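Local coordinates for protein oxidoreductase, putative (PDB 6SKX) that acts as an NADPH-dependent reductive aminase that makes amines, probably by reducing the imine formed between a carbonyl compound and an amine, at residues Thr50-Ile55 against Leu79-Gly84; Asp103-Val106 against Arg111-His114; His183-Val188 against Val195-Leu200. All blocks are in the same frame, centred on the assembly; numbering follows the deposited sequence.

Contact 1: Thr50-Ile55 against Leu79-Gly84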
loop_
_atom_site.group_PDB
_atom_site.type_symbol
_atom_site.label_atom_id
_atom_site.label_comp_id
_atom_site.label_asym_id
_atom_site.label_seq_id
_atom_site.Cartn_x
_atom_site.Cartn_y
_atom_site.Cartn_z
ATOM N N THR A 50 -10.316 6.278 -41.726
ATOM C CA THR A 50 -11.587 6.606 -41.023
ATOM C C THR A 50 -11.905 5.496 -40.030
ATOM O O THR A 50 -11.322 4.412 -40.177
ATOM C CB THR A 50 -12.773 6.762 -41.986
ATOM O OG1 THR A 50 -12.974 5.489 -42.617
ATOM C CG2 THR A 50 -12.557 7.869 -43.001
ATOM N N ALA A 51 -12.833 5.754 -39.105
ATOM C CA ALA A 51 -13.368 4.723 -38.189
ATOM C C ALA A 51 -14.067 3.589 -38.956
ATOM O O ALA A 51 -13.885 2.415 -38.556
ATOM C CB ALA A 51 -14.241 5.350 -37.147
ATOM N N VAL A 52 -14.767 3.884 -40.050
ATOM C CA VAL A 52 -15.435 2.856 -40.911
ATOM C C VAL A 52 -14.391 1.846 -41.429
ATOM O O VAL A 52 -14.638 0.627 -41.311
ATOM C CB VAL A 52 -16.224 3.510 -42.068
ATOM C CG1 VAL A 52 -16.643 2.501 -43.125
ATOM C CG2 VAL A 52 -17.440 4.293 -41.559
ATOM N N ASP A 53 -13.291 2.326 -42.011
ATOM C CA ASP A 53 -12.154 1.494 -42.487
ATOM C C ASP A 53 -11.623 0.608 -41.354
ATOM O O ASP A 53 -11.342 -0.586 -41.622
ATOM C CB ASP A 53 -11.051 2.365 -43.077
ATOM C CG ASP A 53 -11.456 2.948 -44.419
ATOM O OD1 ASP A 53 -12.573 2.637 -44.871
ATOM O OD2 ASP A 53 -10.662 3.691 -44.997
ATOM N N GLY A 54 -11.528 1.148 -40.140
ATOM C CA GLY A 54 -11.000 0.438 -38.959
ATOM C C GLY A 54 -11.903 -0.724 -38.593
ATOM O O GLY A 54 -11.377 -1.814 -38.340
ATOM N N ILE A 55 -13.222 -0.499 -38.616
ATOM C CA ILE A 55 -14.266 -1.545 -38.387
ATOM C C ILE A 55 -14.227 -2.565 -39.530
ATOM O O ILE A 55 -14.348 -3.760 -39.230
ATOM C CB ILE A 55 -15.672 -0.923 -38.235
ATOM C CG1 ILE A 55 -15.759 0.020 -37.030
ATOM C CG2 ILE A 55 -16.733 -2.018 -38.173
ATOM C CD1 ILE A 55 -15.430 -0.648 -35.724
ATOM N N LEU A 79 -21.771 2.993 -36.881
ATOM C CA LEU A 79 -22.611 1.989 -36.178
ATOM C C LEU A 79 -23.184 0.971 -37.177
ATOM O O LEU A 79 -23.363 -0.185 -36.769
ATOM C CB LEU A 79 -23.719 2.721 -35.417
ATOM C CG LEU A 79 -23.238 3.729 -34.377
ATOM C CD1 LEU A 79 -24.407 4.558 -33.855
ATOM C CD2 LEU A 79 -22.512 3.026 -33.238
ATOM N N ASP A 80 -23.430 1.364 -38.435
ATOM C CA ASP A 80 -24.014 0.490 -39.497
ATOM C C ASP A 80 -23.031 -0.619 -39.920
ATOM O O ASP A 80 -23.469 -1.493 -40.704
ATOM C CB ASP A 80 -24.376 1.277 -40.773
ATOM C CG ASP A 80 -25.490 2.322 -40.657
ATOM O OD1 ASP A 80 -26.276 2.278 -39.680
ATOM O OD2 ASP A 80 -25.564 3.185 -41.559
ATOM N N HIS A 81 -21.751 -0.600 -39.495
ATOM C CA HIS A 81 -20.748 -1.581 -39.989
ATOM C C HIS A 81 -20.460 -2.665 -38.950
ATOM O O HIS A 81 -19.707 -3.607 -39.291
ATOM C CB HIS A 81 -19.513 -0.839 -40.480
ATOM C CG HIS A 81 -19.780 -0.013 -41.694
ATOM N ND1 HIS A 81 -20.271 1.292 -41.613
ATOM C CD2 HIS A 81 -19.633 -0.292 -43.013
ATOM C CE1 HIS A 81 -20.380 1.787 -42.830
ATOM N NE2 HIS A 81 -19.990 0.833 -43.708
ATOM N N LEU A 82 -21.133 -2.607 -37.792
ATOM C CA LEU A 82 -20.842 -3.443 -36.590
ATOM C C LEU A 82 -21.394 -4.874 -36.678
ATOM O O LEU A 82 -20.950 -5.703 -35.865
ATOM C CB LEU A 82 -21.413 -2.730 -35.364
ATOM C CG LEU A 82 -20.711 -1.420 -35.007
ATOM C CD1 LEU A 82 -21.289 -0.845 -33.725
ATOM C CD2 LEU A 82 -19.198 -1.618 -34.876
ATOM N N HIS A 83 -22.299 -5.179 -37.612
ATOM C CA HIS A 83 -23.003 -6.490 -37.671
ATOM C C HIS A 83 -21.941 -7.607 -37.793
ATOM O O HIS A 83 -21.089 -7.530 -38.719
ATOM C CB HIS A 83 -24.081 -6.493 -38.795
ATOM C CG HIS A 83 -24.965 -7.698 -38.769
ATOM N ND1 HIS A 83 -26.101 -7.788 -37.930
ATOM C CD2 HIS A 83 -24.865 -8.891 -39.410
ATOM C CE1 HIS A 83 -26.644 -8.986 -38.067
ATOM N NE2 HIS A 83 -25.909 -9.679 -38.982
ATOM N N GLY A 84 -22.016 -8.625 -36.927
ATOM C CA GLY A 84 -21.102 -9.793 -36.900
ATOM C C GLY A 84 -19.694 -9.450 -36.379
ATOM O O GLY A 84 -18.855 -10.336 -36.391
#
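V52 and I55, one turn apart on the short helix 51-56, provide everything that 50-55 brings to H81 and L82, and the helix start explains how they are presented. T50 is the N-cap: its OG1 accepts the backbone N of D53 at 3.2 Å, and the nearly straight bond (174°) ties down the first turn, which carries V52. V52 then reaches the H81 imidazole with both methyl groups. With chi1 at 167°, CG1 stands anti to the backbone N and lies over one face of the ring, 3.9 Å from the H81 centroid, in a CH-pi contact displaced toward the rim beside CE1 and NE2. CG2 of V52, beside the backbone N, stays farther off, 4.1 Å from H81 ND1. The carbonyl O of G54 is hydrogen-bonded to S5 OG of strand 3-7. I55 follows, buried, and its two branches divide the opposing turn. CG2 of I55 rests 3.6 Å from the H81 carbonyl O and also meets H81 CB, whereas I55 CD1 meets L82 CD2 at 4.0 Å. I55 also touches F7 of strand 3-7. A capped short helix is thus matched by methyl contacts to the 3-10 turn and loop leading into strand 86-89, an arrangement that belongs to the periphery of the Rossmann-type NADP-binding domain.

Contact 2: Asp103-Val106 against Arg111-His114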
loop_
_atom_site.group_PDB
_atom_site.type_symbol
_atom_site.label_atom_id
_atom_site.label_comp_id
_atom_site.label_asym_id
_atom_site.label_seq_id
_atom_site.Cartn_x
_atom_site.Cartn_y
_atom_site.Cartn_z
ATOM N N ASP A 103 -24.926 -2.642 -24.474
ATOM C CA ASP A 103 -26.350 -2.658 -24.923
ATOM C C ASP A 103 -26.448 -2.042 -26.323
ATOM O O ASP A 103 -27.084 -2.634 -27.210
ATOM C CB ASP A 103 -27.269 -1.886 -23.961
ATOM C CG ASP A 103 -27.636 -2.611 -22.666
ATOM O OD1 ASP A 103 -27.418 -3.832 -22.578
ATOM O OD2 ASP A 103 -28.163 -1.939 -21.751
ATOM N N ARG A 104 -25.817 -0.886 -26.492
ATOM C CA ARG A 104 -25.768 -0.136 -27.768
ATOM C C ARG A 104 -25.138 -1.009 -28.864
ATOM O O ARG A 104 -25.758 -1.118 -29.938
ATOM C CB ARG A 104 -24.983 1.150 -27.539
ATOM C CG ARG A 104 -25.415 2.318 -28.399
ATOM C CD ARG A 104 -25.519 3.594 -27.580
ATOM N NE ARG A 104 -24.385 4.463 -27.775
ATOM C CZ ARG A 104 -24.051 5.015 -28.932
ATOM N NH1 ARG A 104 -24.755 4.767 -30.029
ATOM N NH2 ARG A 104 -22.988 5.800 -28.993
ATOM N N PHE A 105 -23.972 -1.628 -28.624
ATOM C CA PHE A 105 -23.252 -2.374 -29.692
ATOM C C PHE A 105 -24.042 -3.644 -30.057
ATOM O O PHE A 105 -24.063 -3.987 -31.254
ATOM C CB PHE A 105 -21.771 -2.614 -29.341
ATOM C CG PHE A 105 -20.907 -1.371 -29.350
ATOM C CD1 PHE A 105 -21.236 -0.260 -30.120
ATOM C CD2 PHE A 105 -19.764 -1.291 -28.571
ATOM C CE1 PHE A 105 -20.447 0.887 -30.110
ATOM C CE2 PHE A 105 -18.962 -0.158 -28.582
ATOM C CZ PHE A 105 -19.306 0.930 -29.352
ATOM N N VAL A 106 -24.639 -4.330 -29.080
ATOM C CA VAL A 106 -25.430 -5.587 -29.272
ATOM C C VAL A 106 -26.658 -5.245 -30.144
ATOM O O VAL A 106 -26.990 -6.025 -31.052
ATOM C CB VAL A 106 -25.860 -6.212 -27.925
ATOM C CG1 VAL A 106 -26.976 -7.242 -28.099
ATOM C CG2 VAL A 106 -24.697 -6.832 -27.162
ATOM N N ARG A 111 -21.012 -8.419 -30.846
ATOM C CA ARG A 111 -20.784 -9.043 -29.509
ATOM C C ARG A 111 -19.753 -8.190 -28.745
ATOM O O ARG A 111 -18.893 -7.559 -29.409
ATOM C CB ARG A 111 -20.305 -10.475 -29.699
ATOM C CG ARG A 111 -21.377 -11.434 -30.204
ATOM C CD ARG A 111 -20.857 -12.859 -30.458
ATOM N NE ARG A 111 -19.541 -12.886 -31.088
ATOM C CZ ARG A 111 -18.808 -13.963 -31.325
ATOM N NH1 ARG A 111 -19.207 -15.166 -30.966
ATOM N NH2 ARG A 111 -17.639 -13.823 -31.915
ATOM N N TYR A 112 -19.830 -8.143 -27.407
ATOM C CA TYR A 112 -19.064 -7.179 -26.569
ATOM C C TYR A 112 -18.430 -7.847 -25.353
ATOM O O TYR A 112 -19.107 -8.549 -24.579
ATOM C CB TYR A 112 -19.983 -6.055 -26.092
ATOM C CG TYR A 112 -19.287 -4.892 -25.439
ATOM C CD1 TYR A 112 -19.007 -4.886 -24.081
ATOM C CD2 TYR A 112 -18.956 -3.763 -26.166
ATOM C CE1 TYR A 112 -18.413 -3.789 -23.468
ATOM C CE2 TYR A 112 -18.377 -2.652 -25.563
ATOM C CZ TYR A 112 -18.105 -2.662 -24.203
ATOM O OH TYR A 112 -17.490 -1.584 -23.605
ATOM N N VAL A 113 -17.127 -7.642 -25.189
ATOM C CA VAL A 113 -16.446 -7.914 -23.901
ATOM C C VAL A 113 -15.637 -6.688 -23.524
ATOM O O VAL A 113 -15.042 -6.081 -24.417
ATOM C CB VAL A 113 -15.655 -9.239 -23.861
ATOM C CG1 VAL A 113 -15.797 -10.088 -25.104
ATOM C CG2 VAL A 113 -14.227 -9.081 -23.424
ATOM N N HIS A 114 -15.697 -6.329 -22.243
ATOM C CA HIS A 114 -14.906 -5.228 -21.635
ATOM C C HIS A 114 -13.656 -5.821 -20.980
ATOM O O HIS A 114 -13.726 -7.003 -20.500
ATOM C CB HIS A 114 -15.764 -4.402 -20.658
ATOM C CG HIS A 114 -15.335 -2.975 -20.643
ATOM N ND1 HIS A 114 -14.196 -2.558 -19.969
ATOM C CD2 HIS A 114 -15.792 -1.892 -21.293
ATOM C CE1 HIS A 114 -14.018 -1.272 -20.170
ATOM N NE2 HIS A 114 -14.972 -0.838 -20.981
#
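F105 and Y112 meet rim to rim, and this one aromatic pair joins the last turn of helix 95-106 to the strand that follows it. The setting is a beta-alpha-beta unit of the Rossmann-type domain, made of strand 86-89, helix 95-106 and strand 111-118, so the contact shows how such a unit closes over its own sheet. The dense part is small. CD2 of F105 comes within 3.5 Å of CD2 of Y112 and 3.6 Å from its CE2, while the two CE2 atoms of F105 and Y112 stand 4.0 Å apart. The ring planes are inclined at 40° and the centroids of F105 and Y112 are 5.9 Å apart. Neither ring covers the face of the other, so this is neither an offset stack nor a T-shaped pair. The torsions bring the rims together from both sides: F105 holds CG anti to its carbonyl carbon (chi1 -70°), whereas Y112 holds CG anti to the backbone N (chi1 -170°). I87 lies against both rings, and L101 and S102 of the helix also touch Y112.

Toward solvent the interface opens. V106, exposed, makes no close contact with the strand, and R111 directs its CB away from the helix, using NH2 to bond T86 OG1. R104 NH2 forms a salt bridge with E72 OE2, while the carbonyl O of R104 is bonded by both S107 OG and H108 ND1, where the helix runs out. The buried phenol has its own polar partner, for Y112 OH is hydrogen-bonded to N89 ND2.

Contact 3: His183-Val188 against Val195-Leu200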
loop_
_atom_site.group_PDB
_atom_site.type_symbol
_atom_site.label_atom_id
_atom_site.label_comp_id
_atom_site.label_asym_id
_atom_site.label_seq_id
_atom_site.Cartn_x
_atom_site.Cartn_y
_atom_site.Cartn_z
ATOM N N HIS A 183 3.370 9.854 2.041
ATOM C CA HIS A 183 3.344 10.274 3.476
ATOM C C HIS A 183 4.667 9.866 4.127
ATOM O O HIS A 183 5.248 10.707 4.814
ATOM C CB HIS A 183 2.133 9.684 4.226
ATOM C CG HIS A 183 1.833 10.290 5.555
ATOM N ND1 HIS A 183 0.680 9.950 6.273
ATOM C CD2 HIS A 183 2.514 11.186 6.315
ATOM C CE1 HIS A 183 0.663 10.615 7.418
ATOM N NE2 HIS A 183 1.768 11.417 7.453
ATOM N N ALA A 184 5.153 8.651 3.834
ATOM C CA ALA A 184 6.366 8.048 4.436
ATOM C C ALA A 184 7.624 8.761 3.937
ATOM O O ALA A 184 8.456 9.137 4.793
ATOM C CB ALA A 184 6.426 6.573 4.120
ATOM N N THR A 185 7.786 8.885 2.611
ATOM C CA THR A 185 8.974 9.529 1.987
ATOM C C THR A 185 9.070 11.003 2.417
ATOM O O THR A 185 10.182 11.482 2.656
ATOM C CB THR A 185 8.983 9.352 0.470
ATOM O OG1 THR A 185 8.951 7.953 0.195
ATOM C CG2 THR A 185 10.225 9.947 -0.161
ATOM N N ALA A 186 7.952 11.686 2.606
ATOM C CA ALA A 186 7.950 13.108 3.004
ATOM C C ALA A 186 8.403 13.239 4.465
ATOM O O ALA A 186 9.260 14.102 4.763
ATOM C CB ALA A 186 6.574 13.681 2.797
ATOM N N LEU A 187 7.809 12.448 5.358
ATOM C CA LEU A 187 8.044 12.539 6.826
ATOM C C LEU A 187 9.544 12.422 7.155
ATOM O O LEU A 187 10.011 13.067 8.119
ATOM C CB LEU A 187 7.236 11.430 7.512
ATOM C CG LEU A 187 6.866 11.699 8.960
ATOM C CD1 LEU A 187 6.411 13.133 9.130
ATOM C CD2 LEU A 187 5.795 10.732 9.423
ATOM N N VAL A 188 10.290 11.683 6.339
ATOM C CA VAL A 188 11.673 11.220 6.636
ATOM C C VAL A 188 12.689 11.982 5.768
ATOM O O VAL A 188 13.908 11.816 6.022
ATOM C CB VAL A 188 11.718 9.697 6.404
ATOM C CG1 VAL A 188 12.359 9.322 5.067
ATOM C CG2 VAL A 188 12.369 8.961 7.559
ATOM N N VAL A 195 15.718 7.299 -1.991
ATOM C CA VAL A 195 16.245 6.024 -2.563
ATOM C C VAL A 195 16.811 5.148 -1.430
ATOM O O VAL A 195 16.592 3.922 -1.465
ATOM C CB VAL A 195 17.263 6.294 -3.689
ATOM C CG1 VAL A 195 17.983 5.023 -4.133
ATOM C CG2 VAL A 195 16.583 6.954 -4.882
ATOM N N LYS A 196 17.517 5.744 -0.467
ATOM C CA LYS A 196 18.140 5.015 0.675
ATOM C C LYS A 196 17.017 4.444 1.547
ATOM O O LYS A 196 17.154 3.294 1.979
ATOM C CB LYS A 196 19.073 5.922 1.497
ATOM C CG LYS A 196 20.115 5.189 2.333
ATOM N N PHE A 197 15.970 5.237 1.791
ATOM C CA PHE A 197 14.775 4.879 2.604
ATOM C C PHE A 197 14.102 3.626 2.034
ATOM O O PHE A 197 13.692 2.747 2.823
ATOM C CB PHE A 197 13.772 6.026 2.642
ATOM C CG PHE A 197 12.580 5.788 3.539
ATOM C CD1 PHE A 197 12.746 5.383 4.856
ATOM C CD2 PHE A 197 11.287 6.014 3.082
ATOM C CE1 PHE A 197 11.650 5.176 5.683
ATOM C CE2 PHE A 197 10.191 5.823 3.914
ATOM C CZ PHE A 197 10.372 5.403 5.212
ATOM N N MET A 198 14.022 3.526 0.701
ATOM C CA MET A 198 13.436 2.346 0.018
ATOM C C MET A 198 14.054 1.047 0.579
ATOM O O MET A 198 13.348 0.029 0.556
ATOM C CB MET A 198 13.624 2.414 -1.507
ATOM C CG MET A 198 12.792 3.502 -2.195
ATOM S SD MET A 198 11.002 3.495 -1.828
ATOM C CE MET A 198 10.937 4.774 -0.581
ATOM N N ASP A 199 15.291 1.074 1.089
ATOM C CA ASP A 199 15.963 -0.115 1.691
ATOM C C ASP A 199 15.136 -0.611 2.887
ATOM O O ASP A 199 15.127 -1.826 3.109
ATOM C CB ASP A 199 17.411 0.178 2.120
ATOM C CG ASP A 199 18.431 0.288 0.992
ATOM O OD1 ASP A 199 18.236 -0.333 -0.057
ATOM O OD2 ASP A 199 19.430 0.975 1.189
ATOM N N LEU A 200 14.480 0.299 3.617
ATOM C CA LEU A 200 13.589 -0.023 4.759
ATOM C C LEU A 200 12.138 -0.183 4.283
ATOM O O LEU A 200 11.487 -1.138 4.748
ATOM C CB LEU A 200 13.695 1.101 5.801
ATOM C CG LEU A 200 15.102 1.370 6.346
ATOM C CD1 LEU A 200 15.107 2.553 7.299
ATOM C CD2 LEU A 200 15.657 0.135 7.041
#
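F197 O accepts the backbone N of L200 at 2.7 Å, a bond of tight three-residue spacing that D199 N repeats to K196 O at 3.0 Å where helix 194-221 is kinked, and the ring of the same F197 carries the contact with 183-188. The setting is the C-terminal helical domain, in which two consecutive helices, 162-188 and 194-221, are joined by a short loop; the N-to-C directions of segments 183-188 and 195-200 differ by 120°. The axes of the two segments are 10.6 Å apart at their closest, and F197 spans much of the separation. Its chi1 of -175° places CG anti to the backbone N and sends the ring toward the other helix. V188 CG1 makes a CH-pi contact over one face of the ring, 3.9 Å from the F197 centroid and nearly above its centre. A184 CB approaches a different part, meeting F197 CE2 in the ring plane at 3.8 Å, while A184 O stands obliquely to the ring.

The helix pair also forms part of the subunit interface: A184 packs on A169 and M198 on A216 of the second subunit, whose D220 receives a hydrogen bond from V195 N. M198 comes across T185 at about a right angle, its chain bent so that only the terminal methyl arrives. T185 OG1, hydrogen-bonded to the carbonyl O of F181 one turn earlier, can therefore face an apolar neighbour, with M198 CE 3.8 Å from T185 OG1.

How the contacts relate
Contacts 1 and 2 belong to one domain and touch: L82 CD1 packs on F105 CD1 at 3.7 Å, so a single hydrophobic seam runs from 50-55 through 79-84 to helix 95-106. Contact 1 is the more superficial of the two, partly buried, whereas contact 2 is buried and wholly aromatic. Contact 3 lies in the other domain, its centre about 51 Å from that of contact 1 and about 46 Å from that of contact 2. It too is buried, but a second subunit helps to cover it. The chemistry follows the place: a partly exposed imidazole at the domain edge, an aromatic pair between sheet and helix, and an interhelical phenyl at the subunit interface.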